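Local atomic coordinates of MTH0777 (Methanothermobacter thermautotrophicus, PDB entry 1KJN), a protein that is of unknown function but belongs to the DUF1890 family and forms a two-chain assembly of Rossmann-like, three-layered alpha/beta subunits. Residues P16-I22 with A46-V51; A83-P87 with L107-D112; E132-A136 with R148-F152. One frame throughout, in Å; residues are numbered along the deposited sequence.

Contact 2 lies nearest the centre of the chain, about 6 Å between centres: 83-87 and 107-112 are neighbouring strands of the parallel sheet, buried and joined by backbone hydrogen bonds and apolar side chains. Contact 3, farther out and partly buried, packs helix 143-153 on the edge strand 132-136 through isoleucine and phenylalanine, with one arginine bond at the exposed end. The two meet where Ile110 N lies 2.7 Å from Ile134 O, a probable hydrogen bond. Contact 1 is peripheral yet buried, an apolar joint near the second subunit in which a loop and the helix after it pack on helix 45-54. Its Gln21 packs on Phe85 of contact 2; contacts 1 and 3 do not touch.

Contact 1: residues P16-I22 with A46-V51; sequences PESPVQI and AALRLV
Ile22 lies across Leu50 at about a right angle, and this crossing is the centre of the contact between 16-22, a loop leading into helix 21-34, and helix 45-54. The two branches of Ile22 have separate tasks. CG1, anti to the carbonyl carbon (chi1 -57°), rests on the side chain of Leu50, 3.6 Å from its CB. A second bend of similar size (chi2 -50°) turns CD1 to the backbone of helix 45-54, 3.8 Å from Ala47 O. CG2 takes the other direction and meets CG2 of Val51 at 3.9 Å. One side chain thus spans a full turn of the facing helix, from Ala47 to Val51.

Pro16 covers the neighbouring part of the same helix through CB, CG and CD of its ring. Its CB touches Leu50 CD1 at 3.7 Å, while CG lies 3.9 Å from Ala46 CB; CD faces Ala47 more loosely. Leu50 CD1 touches both Pro16 CB and, at 3.8 Å, Ile22 CG1. With an alanine at Ile22, CG1, CG2 and CD1 are gone, and a gap is likely to open beside Leu50 and Val51.

Between Pro16 and Ile22 the chain reverses in a type I turn, closed by Gln21 N to Ser18 O at 3.2 Å. The Gln21 side chain accepts from Gly14 N through OE1 and donates to Cys15 O through NE2, fixing the loop that carries Pro16. Leu50 also packs on His140 of the second subunit, which places the joint beside the dimer interface.

No hydrogen bond crosses between the two segments. About 260 Å² of surface is buried, and the contact rests on close packing of aliphatic carbons, without directional bonds.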
ATOM      1  N   PRO A  16       9.448   4.231  -3.318  1.00 31.13           N
ATOM      2  CA  PRO A  16       7.988   4.181  -3.406  1.00 33.43           C
ATOM      3  C   PRO A  16       7.405   5.474  -3.991  1.00 34.35           C
ATOM      4  O   PRO A  16       7.526   6.550  -3.392  1.00 38.14           O
ATOM      5  CB  PRO A  16       7.581   3.992  -1.947  1.00 31.93           C
ATOM      6  CG  PRO A  16       8.589   4.867  -1.223  1.00 30.79           C
ATOM      7  CD  PRO A  16       9.899   4.589  -1.956  1.00 28.51           C
ATOM      8  N   GLU A  17       6.848   5.373  -5.192  1.00 30.91           N
ATOM      9  CA  GLU A  17       6.213   6.500  -5.864  1.00 29.81           C
ATOM     10  C   GLU A  17       4.865   5.955  -6.356  1.00 29.23           C
ATOM     11  O   GLU A  17       3.797   6.468  -5.996  1.00 27.26           O
ATOM     12  CB  GLU A  17       7.041   6.993  -7.063  1.00 35.92           C
ATOM     13  CG  GLU A  17       8.358   7.725  -6.728  1.00 46.07           C
ATOM     14  CD  GLU A  17       9.183   8.099  -7.979  1.00 51.33           C
ATOM     15  OE1 GLU A  17       9.022   7.445  -9.036  1.00 53.43           O
ATOM     16  OE2 GLU A  17      10.004   9.044  -7.909  1.00 49.74           O
ATOM     17  N   SER A  18       4.924   4.891  -7.154  1.00 19.63           N
ATOM     18  CA  SER A  18       3.724   4.272  -7.697  1.00 23.19           C
ATOM     19  C   SER A  18       2.983   3.551  -6.588  1.00 21.58           C
ATOM     20  O   SER A  18       3.555   2.741  -5.870  1.00 22.34           O
ATOM     21  CB  SER A  18       4.067   3.255  -8.792  1.00 26.88           C
ATOM     22  OG  SER A  18       5.051   3.761  -9.674  1.00 40.28           O
ATOM     23  N   PRO A  19       1.695   3.862  -6.424  1.00 18.66           N
ATOM     24  CA  PRO A  19       0.884   3.224  -5.391  1.00 18.67           C
ATOM     25  C   PRO A  19       0.744   1.711  -5.511  1.00 19.21           C
ATOM     26  O   PRO A  19       0.308   1.066  -4.549  1.00 16.83           O
ATOM     27  CB  PRO A  19      -0.458   3.950  -5.494  1.00 16.41           C
ATOM     28  CG  PRO A  19      -0.440   4.560  -6.880  1.00 25.06           C
ATOM     29  CD  PRO A  19       0.977   4.971  -7.073  1.00 15.61           C
ATOM     30  N   VAL A  20       1.143   1.126  -6.645  1.00 15.91           N
ATOM     31  CA  VAL A  20       1.031  -0.331  -6.762  1.00 14.56           C
ATOM     32  C   VAL A  20       2.168  -1.097  -6.103  1.00 13.95           C
ATOM     33  O   VAL A  20       1.984  -2.271  -5.756  1.00 13.84           O
ATOM     34  CB  VAL A  20       0.965  -0.851  -8.232  1.00 19.15           C
ATOM     35  CG1 VAL A  20      -0.248  -0.291  -8.964  1.00 17.27           C
ATOM     36  CG2 VAL A  20       2.285  -0.574  -8.971  1.00 16.27           C
ATOM     37  N   GLN A  21       3.300  -0.430  -5.849  1.00 13.37           N
ATOM     38  CA  GLN A  21       4.462  -1.145  -5.311  1.00 12.88           C
ATOM     39  C   GLN A  21       4.335  -1.832  -3.969  1.00 10.43           C
ATOM     40  O   GLN A  21       4.437  -3.052  -3.897  1.00 12.33           O
ATOM     41  CB  GLN A  21       5.731  -0.298  -5.343  1.00 15.07           C
ATOM     42  CG  GLN A  21       6.979  -1.153  -5.178  1.00 18.98           C
ATOM     43  CD  GLN A  21       8.271  -0.349  -5.241  1.00 28.33           C
ATOM     44  OE1 GLN A  21       9.346  -0.910  -5.448  1.00 31.76           O
ATOM     45  NE2 GLN A  21       8.175   0.966  -5.048  1.00 35.28           N
ATOM     46  N   ILE A  22       4.128  -1.070  -2.902  1.00 11.49           N
ATOM     47  CA  ILE A  22       4.005  -1.678  -1.579  1.00 15.24           C
ATOM     48  C   ILE A  22       2.930  -2.777  -1.568  1.00 14.94           C
ATOM     49  O   ILE A  22       3.218  -3.907  -1.189  1.00 15.58           O
ATOM     50  CB  ILE A  22       3.724  -0.620  -0.482  1.00 16.30           C
ATOM     51  CG1 ILE A  22       4.842   0.416  -0.510  1.00 16.16           C
ATOM     52  CG2 ILE A  22       3.603  -1.271   0.897  1.00 14.55           C
ATOM     53  CD1 ILE A  22       6.227  -0.177  -0.504  1.00 15.66           C
ATOM     54  N   ALA A  46      11.483   4.963   3.692  1.00 29.76           N
ATOM     55  CA  ALA A  46      10.093   5.222   3.323  1.00 31.36           C
ATOM     56  C   ALA A  46       9.376   3.920   2.942  1.00 21.32           C
ATOM     57  O   ALA A  46       8.337   3.589   3.496  1.00 21.39           O
ATOM     58  CB  ALA A  46      10.038   6.222   2.175  1.00 37.19           C
ATOM     59  N   ALA A  47       9.983   3.163   2.041  1.00 19.05           N
ATOM     60  CA  ALA A  47       9.413   1.901   1.590  1.00 20.66           C
ATOM     61  C   ALA A  47       9.123   0.921   2.749  1.00 19.92           C
ATOM     62  O   ALA A  47       8.007   0.394   2.843  1.00 16.24           O
ATOM     63  CB  ALA A  47      10.335   1.260   0.539  1.00 16.22           C
ATOM     64  N   LEU A  48      10.109   0.701   3.631  1.00 13.21           N
ATOM     65  CA  LEU A  48       9.928  -0.211   4.765  1.00 19.32           C
ATOM     66  C   LEU A  48       8.814   0.253   5.676  1.00 17.99           C
ATOM     67  O   LEU A  48       8.054  -0.572   6.211  1.00 18.01           O
ATOM     68  CB  LEU A  48      11.245  -0.374   5.557  1.00 19.33           C
ATOM     69  CG  LEU A  48      12.052  -1.663   5.252  1.00 26.02           C
ATOM     70  CD1 LEU A  48      12.003  -2.018   3.801  1.00 23.28           C
ATOM     71  CD2 LEU A  48      13.495  -1.574   5.739  1.00 25.53           C
ATOM     72  N   ARG A  49       8.708   1.571   5.867  1.00 21.79           N
ATOM     73  CA  ARG A  49       7.654   2.113   6.729  1.00 26.83           C
ATOM     74  C   ARG A  49       6.283   1.900   6.120  1.00 21.31           C
ATOM     75  O   ARG A  49       5.309   1.742   6.843  1.00 22.50           O
ATOM     76  CB  ARG A  49       7.841   3.606   7.042  1.00 29.05           C
ATOM     77  CG  ARG A  49       9.121   3.952   7.778  1.00 34.79           C
ATOM     78  CD  ARG A  49       9.047   5.328   8.428  1.00 35.25           C
ATOM     79  NE  ARG A  49       8.185   5.257   9.598  1.00 42.20           N
ATOM     80  CZ  ARG A  49       8.613   5.108  10.853  1.00 38.86           C
ATOM     81  NH1 ARG A  49       9.910   5.038  11.121  1.00 40.16           N
ATOM     82  NH2 ARG A  49       7.734   4.924  11.834  1.00 36.52           N
ATOM     83  N   LEU A  50       6.196   1.933   4.793  1.00 20.22           N
ATOM     84  CA  LEU A  50       4.903   1.734   4.138  1.00 20.80           C
ATOM     85  C   LEU A  50       4.427   0.301   4.324  1.00 18.38           C
ATOM     86  O   LEU A  50       3.242   0.058   4.608  1.00 16.02           O
ATOM     87  CB  LEU A  50       4.971   2.098   2.655  1.00 18.84           C
ATOM     88  CG  LEU A  50       4.994   3.609   2.388  1.00 16.44           C
ATOM     89  CD1 LEU A  50       5.281   3.894   0.923  1.00 13.48           C
ATOM     90  CD2 LEU A  50       3.672   4.220   2.811  1.00 13.74           C
ATOM     91  N   VAL A  51       5.370  -0.632   4.212  1.00 18.44           N
ATOM     92  CA  VAL A  51       5.088  -2.051   4.375  1.00 17.90           C
ATOM     93  C   VAL A  51       4.610  -2.299   5.804  1.00 18.31           C
ATOM     94  O   VAL A  51       3.614  -2.969   5.997  1.00 16.95           O
ATOM     95  CB  VAL A  51       6.360  -2.907   4.096  1.00 24.90           C
ATOM     96  CG1 VAL A  51       6.115  -4.382   4.491  1.00 19.61           C
ATOM     97  CG2 VAL A  51       6.785  -2.794   2.620  1.00 18.70           C
TER

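Contact 2: residues A83-P87 with L107-D112; sequences AGFVP and LAIIFD
Phe85 and Ile109 turn their side chains the same way: in each the gamma carbon (CG, and CG1 of the isoleucine) is anti to the carbonyl carbon, with chi1 -78° in Phe85, and the two run side by side. Ile109 CD1 thereby reaches over one face of the Phe85 ring in a CH-pi contact, 4.2 Å from the centroid and 24° off the ring normal. Phe111 takes the crowded position, with CG between its backbone N and carbonyl carbon (chi1 63°). This brings Phe111 CE1 to the edge of the Phe85 ring, 4.0 Å from CD2, and lays the ring alongside Pro87, whose CG is 3.4 Å from Phe111 CZ.

Beneath the side chains the backbones are paired in parallel. Gly84 grips the neighbouring strand twice, N to Leu107 O at 2.8 Å and O to Ile109 N at 2.8 Å. Val86 N donates to Ile109 O at 2.7 Å, but the last bond, Phe111 N to Val86 O at 3.3 Å, is weak. Past it a water bridges Pro87 O and Asp112 OD1, while Asp112 OD2 binds Asp114 N.

The face bearing Phe85 and Ile109 is covered by helices 21-34 and 143-153, and Ile110 on the other packs against helix 115-128. Adjacent parallel strands connected through helix 89-102 form the beta-alpha-beta unit of a Rossmann-like sheet.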
ATOM      1  N   ALA A  83      13.651 -11.673  -5.413  1.00 23.53           N
ATOM      2  CA  ALA A  83      12.668 -10.924  -6.178  1.00 19.94           C
ATOM      3  C   ALA A  83      12.920  -9.438  -5.994  1.00 19.91           C
ATOM      4  O   ALA A  83      13.107  -8.955  -4.872  1.00 26.47           O
ATOM      5  CB  ALA A  83      11.266 -11.292  -5.749  1.00 22.72           C
ATOM      6  N   GLY A  84      12.985  -8.731  -7.112  1.00 16.44           N
ATOM      7  CA  GLY A  84      13.223  -7.302  -7.091  1.00 16.79           C
ATOM      8  C   GLY A  84      12.244  -6.497  -7.938  1.00 22.81           C
ATOM      9  O   GLY A  84      12.029  -6.807  -9.116  1.00 17.28           O
ATOM     10  N   PHE A  85      11.616  -5.503  -7.308  1.00 18.39           N
ATOM     11  CA  PHE A  85      10.686  -4.600  -7.977  1.00 17.13           C
ATOM     12  C   PHE A  85      11.552  -3.534  -8.599  1.00 16.84           C
ATOM     13  O   PHE A  85      12.450  -2.994  -7.943  1.00 18.57           O
ATOM     14  CB  PHE A  85       9.691  -3.990  -6.975  1.00 11.46           C
ATOM     15  CG  PHE A  85       8.594  -4.925  -6.605  1.00 13.67           C
ATOM     16  CD1 PHE A  85       8.800  -5.908  -5.644  1.00 13.55           C
ATOM     17  CD2 PHE A  85       7.357  -4.843  -7.239  1.00 11.72           C
ATOM     18  CE1 PHE A  85       7.790  -6.800  -5.317  1.00 24.01           C
ATOM     19  CE2 PHE A  85       6.342  -5.731  -6.922  1.00 19.71           C
ATOM     20  CZ  PHE A  85       6.551  -6.716  -5.956  1.00 13.61           C
ATOM     21  N   VAL A  86      11.294  -3.233  -9.864  1.00 19.54           N
ATOM     22  CA  VAL A  86      12.126  -2.278 -10.586  1.00 19.86           C
ATOM     23  C   VAL A  86      11.368  -1.159 -11.299  1.00 24.08           C
ATOM     24  O   VAL A  86      10.908  -1.325 -12.428  1.00 26.22           O
ATOM     25  CB  VAL A  86      13.005  -3.038 -11.613  1.00 20.97           C
ATOM     26  CG1 VAL A  86      14.081  -2.124 -12.168  1.00 28.93           C
ATOM     27  CG2 VAL A  86      13.639  -4.270 -10.963  1.00 19.48           C
ATOM     28  N   PRO A  87      11.136  -0.045 -10.600  1.00 27.26           N
ATOM     29  CA  PRO A  87      10.432   1.118 -11.165  1.00 25.85           C
ATOM     30  C   PRO A  87      11.422   2.047 -11.874  1.00 27.21           C
ATOM     31  O   PRO A  87      11.015   3.002 -12.543  1.00 32.41           O
ATOM     32  CB  PRO A  87       9.877   1.845  -9.928  1.00 20.76           C
ATOM     33  CG  PRO A  87      10.045   0.888  -8.795  1.00 28.63           C
ATOM     34  CD  PRO A  87      11.229   0.046  -9.133  1.00 24.43           C
ATOM     35  N   LEU A 107      13.991 -12.938  -9.832  1.00 29.87           N
ATOM     36  CA  LEU A 107      12.839 -12.395 -10.525  1.00 27.99           C
ATOM     37  C   LEU A 107      12.796 -10.885 -10.491  1.00 28.03           C
ATOM     38  O   LEU A 107      12.889 -10.267  -9.424  1.00 27.54           O
ATOM     39  CB  LEU A 107      11.541 -12.949  -9.922  1.00 26.45           C
ATOM     40  CG  LEU A 107      10.246 -12.314 -10.443  1.00 27.07           C
ATOM     41  CD1 LEU A 107      10.076 -12.604 -11.930  1.00 27.10           C
ATOM     42  CD2 LEU A 107       9.041 -12.803  -9.650  1.00 20.41           C
ATOM     43  N   ALA A 108      12.660 -10.292 -11.672  1.00 27.68           N
ATOM     44  CA  ALA A 108      12.566  -8.848 -11.792  1.00 21.82           C
ATOM     45  C   ALA A 108      11.135  -8.510 -12.146  1.00 25.18           C
ATOM     46  O   ALA A 108      10.575  -9.106 -13.065  1.00 23.55           O
ATOM     47  CB  ALA A 108      13.474  -8.354 -12.856  1.00 19.44           C
ATOM     48  N   ILE A 109      10.541  -7.573 -11.404  1.00 20.48           N
ATOM     49  CA  ILE A 109       9.167  -7.128 -11.655  1.00 20.99           C
ATOM     50  C   ILE A 109       9.320  -5.650 -12.048  1.00 22.56           C
ATOM     51  O   ILE A 109       9.580  -4.768 -11.211  1.00 23.66           O
ATOM     52  CB  ILE A 109       8.286  -7.328 -10.406  1.00 20.71           C
ATOM     53  CG1 ILE A 109       8.093  -8.833 -10.163  1.00 19.14           C
ATOM     54  CG2 ILE A 109       6.923  -6.626 -10.565  1.00 18.94           C
ATOM     55  CD1 ILE A 109       7.414  -9.199  -8.857  1.00 21.65           C
ATOM     56  N   ILE A 110       9.274  -5.430 -13.353  1.00 20.08           N
ATOM     57  CA  ILE A 110       9.458  -4.121 -13.954  1.00 21.31           C
ATOM     58  C   ILE A 110       8.157  -3.418 -14.279  1.00 23.28           C
ATOM     59  O   ILE A 110       7.283  -3.991 -14.923  1.00 24.09           O
ATOM     60  CB  ILE A 110      10.317  -4.259 -15.222  1.00 22.66           C
ATOM     61  CG1 ILE A 110      11.661  -4.898 -14.839  1.00 23.46           C
ATOM     62  CG2 ILE A 110      10.458  -2.906 -15.930  1.00 21.33           C
ATOM     63  CD1 ILE A 110      12.592  -5.193 -16.003  1.00 26.39           C
ATOM     64  N   PHE A 111       8.050  -2.159 -13.858  1.00 22.85           N
ATOM     65  CA  PHE A 111       6.839  -1.403 -14.106  1.00 19.83           C
ATOM     66  C   PHE A 111       7.025   0.096 -14.219  1.00 21.98           C
ATOM     67  O   PHE A 111       7.848   0.699 -13.534  1.00 20.68           O
ATOM     68  CB  PHE A 111       5.788  -1.714 -13.036  1.00 19.17           C
ATOM     69  CG  PHE A 111       6.192  -1.312 -11.648  1.00 19.68           C
ATOM     70  CD1 PHE A 111       7.118  -2.071 -10.928  1.00 22.18           C
ATOM     71  CD2 PHE A 111       5.670  -0.160 -11.068  1.00 17.44           C
ATOM     72  CE1 PHE A 111       7.524  -1.686  -9.646  1.00 26.59           C
ATOM     73  CE2 PHE A 111       6.067   0.237  -9.792  1.00 23.64           C
ATOM     74  CZ  PHE A 111       6.997  -0.528  -9.077  1.00 24.18           C
ATOM     75  N   ASP A 112       6.226   0.679 -15.105  1.00 24.91           N
ATOM     76  CA  ASP A 112       6.189   2.106 -15.369  1.00 28.38           C
ATOM     77  C   ASP A 112       5.057   2.266 -16.394  1.00 28.81           C
ATOM     78  O   ASP A 112       4.730   1.317 -17.111  1.00 28.44           O
ATOM     79  CB  ASP A 112       7.525   2.580 -15.955  1.00 25.77           C
ATOM     80  CG  ASP A 112       7.624   4.093 -16.024  1.00 28.19           C
ATOM     81  OD1 ASP A 112       8.203   4.693 -15.102  1.00 30.55           O
ATOM     82  OD2 ASP A 112       7.119   4.683 -16.995  1.00 31.98           O
TER
HETATM   83  O   HOH W   1      11.313   5.123 -14.270  1.00 47.40           O

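Contact 3: residues E132-A136 with R148-F152; sequences EIIAA and RIDRF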
ATOM      1  N   GLU A 132      14.256 -14.113 -14.499  1.00 31.98           N
ATOM      2  CA  GLU A 132      12.950 -14.218 -15.113  1.00 34.17           C
ATOM      3  C   GLU A 132      12.370 -12.802 -14.964  1.00 35.41           C
ATOM      4  O   GLU A 132      12.559 -12.150 -13.930  1.00 33.67           O
ATOM      5  CB  GLU A 132      12.101 -15.236 -14.354  1.00 38.28           C
ATOM      6  CG  GLU A 132      11.162 -16.044 -15.240  1.00 50.75           C
ATOM      7  CD  GLU A 132      11.874 -17.173 -15.963  1.00 54.53           C
ATOM      8  OE1 GLU A 132      12.447 -18.057 -15.283  1.00 55.68           O
ATOM      9  OE2 GLU A 132      11.851 -17.182 -17.210  1.00 57.69           O
ATOM     10  N   ILE A 133      11.681 -12.328 -15.995  1.00 33.28           N
ATOM     11  CA  ILE A 133      11.125 -10.983 -16.006  1.00 32.82           C
ATOM     12  C   ILE A 133       9.601 -10.859 -16.145  1.00 29.84           C
ATOM     13  O   ILE A 133       8.974 -11.517 -16.987  1.00 31.43           O
ATOM     14  CB  ILE A 133      11.766 -10.166 -17.156  1.00 32.48           C
ATOM     15  CG1 ILE A 133      13.285 -10.099 -16.971  1.00 32.14           C
ATOM     16  CG2 ILE A 133      11.161  -8.762 -17.227  1.00 36.07           C
ATOM     17  CD1 ILE A 133      14.028  -9.501 -18.149  1.00 30.40           C
ATOM     18  N   ILE A 134       9.015 -10.022 -15.294  1.00 28.78           N
ATOM     19  CA  ILE A 134       7.582  -9.714 -15.348  1.00 28.85           C
ATOM     20  C   ILE A 134       7.545  -8.213 -15.559  1.00 29.34           C
ATOM     21  O   ILE A 134       8.105  -7.456 -14.755  1.00 34.32           O
ATOM     22  CB  ILE A 134       6.839 -10.036 -14.035  1.00 30.85           C
ATOM     23  CG1 ILE A 134       6.632 -11.540 -13.901  1.00 29.03           C
ATOM     24  CG2 ILE A 134       5.457  -9.355 -14.028  1.00 31.37           C
ATOM     25  CD1 ILE A 134       6.020 -11.936 -12.584  1.00 32.37           C
ATOM     26  N   ALA A 135       6.940  -7.775 -16.652  1.00 26.16           N
ATOM     27  CA  ALA A 135       6.866  -6.349 -16.926  1.00 27.83           C
ATOM     28  C   ALA A 135       5.461  -5.900 -17.304  1.00 32.34           C
ATOM     29  O   ALA A 135       4.702  -6.647 -17.932  1.00 36.45           O
ATOM     30  CB  ALA A 135       7.857  -5.977 -18.013  1.00 25.72           C
ATOM     31  N   ALA A 136       5.103  -4.689 -16.890  1.00 30.55           N
ATOM     32  CA  ALA A 136       3.783  -4.134 -17.198  1.00 28.15           C
ATOM     33  C   ALA A 136       3.706  -2.619 -17.004  1.00 28.79           C
ATOM     34  O   ALA A 136       4.383  -2.040 -16.143  1.00 27.53           O
ATOM     35  CB  ALA A 136       2.711  -4.825 -16.366  1.00 22.49           C
ATOM     36  N   ARG A 148      -0.074 -11.424 -13.779  1.00 20.45           N
ATOM     37  CA  ARG A 148       1.191 -11.984 -14.244  1.00 26.46           C
ATOM     38  C   ARG A 148       2.010 -12.603 -13.100  1.00 26.86           C
ATOM     39  O   ARG A 148       2.717 -13.572 -13.320  1.00 20.63           O
ATOM     40  CB  ARG A 148       1.984 -10.936 -15.019  1.00 27.19           C
ATOM     41  CG  ARG A 148       1.340 -10.654 -16.354  1.00 28.19           C
ATOM     42  CD  ARG A 148       1.759  -9.332 -16.971  1.00 32.95           C
ATOM     43  NE  ARG A 148       0.590  -8.751 -17.629  1.00 40.38           N
ATOM     44  CZ  ARG A 148       0.578  -7.622 -18.329  1.00 43.29           C
ATOM     45  NH1 ARG A 148       1.688  -6.916 -18.478  1.00 41.40           N
ATOM     46  NH2 ARG A 148      -0.551  -7.220 -18.907  1.00 40.36           N
ATOM     47  N   ILE A 149       1.878 -12.075 -11.877  1.00 24.70           N
ATOM     48  CA  ILE A 149       2.584 -12.645 -10.728  1.00 21.23           C
ATOM     49  C   ILE A 149       1.911 -13.966 -10.339  1.00 23.98           C
ATOM     50  O   ILE A 149       2.587 -14.934  -9.989  1.00 23.82           O
ATOM     51  CB  ILE A 149       2.603 -11.674  -9.502  1.00 20.09           C
ATOM     52  CG1 ILE A 149       3.581 -10.527  -9.766  1.00 20.23           C
ATOM     53  CG2 ILE A 149       3.005 -12.413  -8.215  1.00  9.26           C
ATOM     54  CD1 ILE A 149       3.364  -9.334  -8.869  1.00 29.72           C
ATOM     55  N   ASP A 150       0.579 -14.008 -10.378  1.00 23.10           N
ATOM     56  CA  ASP A 150      -0.138 -15.250 -10.053  1.00 23.72           C
ATOM     57  C   ASP A 150       0.311 -16.383 -10.975  1.00 25.71           C
ATOM     58  O   ASP A 150       0.520 -17.518 -10.528  1.00 23.51           O
ATOM     59  CB  ASP A 150      -1.647 -15.079 -10.233  1.00 26.74           C
ATOM     60  CG  ASP A 150      -2.304 -14.431  -9.042  1.00 31.67           C
ATOM     61  OD1 ASP A 150      -1.747 -14.515  -7.918  1.00 31.12           O
ATOM     62  OD2 ASP A 150      -3.384 -13.853  -9.227  1.00 27.23           O
ATOM     63  N   ARG A 151       0.437 -16.058 -12.262  1.00 23.32           N
ATOM     64  CA  ARG A 151       0.841 -17.029 -13.277  1.00 30.87           C
ATOM     65  C   ARG A 151       2.239 -17.568 -13.021  1.00 32.73           C
ATOM     66  O   ARG A 151       2.456 -18.783 -13.007  1.00 30.59           O
ATOM     67  CB  ARG A 151       0.728 -16.419 -14.677  1.00 35.07           C
ATOM     68  CG  ARG A 151      -0.706 -15.993 -15.025  1.00 44.26           C
ATOM     69  CD  ARG A 151      -0.943 -15.901 -16.534  1.00 49.62           C
ATOM     70  NE  ARG A 151      -2.339 -15.604 -16.881  1.00 55.67           N
ATOM     71  CZ  ARG A 151      -3.406 -16.273 -16.437  1.00 56.19           C
ATOM     72  NH1 ARG A 151      -3.266 -17.300 -15.610  1.00 57.22           N
ATOM     73  NH2 ARG A 151      -4.625 -15.908 -16.824  1.00 55.29           N
ATOM     74  N   PHE A 152       3.175 -16.656 -12.789  1.00 31.78           N
ATOM     75  CA  PHE A 152       4.548 -17.028 -12.489  1.00 30.28           C
ATOM     76  C   PHE A 152       4.560 -17.959 -11.274  1.00 30.27           C
ATOM     77  O   PHE A 152       5.228 -18.981 -11.278  1.00 30.95           O
ATOM     78  CB  PHE A 152       5.362 -15.771 -12.163  1.00 31.68           C
ATOM     79  CG  PHE A 152       6.750 -16.061 -11.653  1.00 28.72           C
ATOM     80  CD1 PHE A 152       7.803 -16.213 -12.532  1.00 27.54           C
ATOM     81  CD2 PHE A 152       6.989 -16.199 -10.294  1.00 27.52           C
ATOM     82  CE1 PHE A 152       9.091 -16.501 -12.074  1.00 33.01           C
ATOM     83  CE2 PHE A 152       8.271 -16.487  -9.816  1.00 34.58           C
ATOM     84  CZ  PHE A 152       9.325 -16.639 -10.714  1.00 33.72           C
TER
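Helix 143-153 covers one face of the parallel sheet over strands 132-136 and 105-111; in this contact Ile134 of the edge strand meets it most. The short axes of 132-136 and 148-152 run nearly antiparallel, at 160°, and approach to 9.6 Å, which leaves room for one layer of side chains.

Ile134 contributes both its branches to that layer. CG1 lies anti to the carbonyl carbon and the chain continues extended, carrying CD1 up to the helix, 4.0 Å from Ile149 CG1 and 3.9 Å from Phe152 CB. CD1 thus lies against two residues three positions apart in the helix. The other branch, CG2, meets Arg148 CB at 3.9 Å. At the start of the strand Glu132 CG approaches the edge of the Phe152 ring, 3.8 Å from CE1 and near the ring plane; the bend at chi2 (79°) then sets the carboxylate. The aliphatic part of the acid, not its carboxylate, makes this contact.

The polar bond is at the other end. Arg148 NH1 donates to Ala135 O at 3.1 Å, with a somewhat bent N-H...O angle of 140°. The oxygen lies almost in the guanidinium plane, and the donor lies in the carbonyl plane on a lone pair. Glu132, Ile134 and Ala136 bond through their backbones to strand 105-111, so Ala135 O faces the other way, toward the outer margin of the sheet, where the arginine reaches it.

Leu107 of the adjoining strand packs on both Ile134 and Phe152, continuing the apolar layer inward. A helix that follows the last strand and folds back antiparallel over it is the closing beta-alpha step of this Rossmann-like fold.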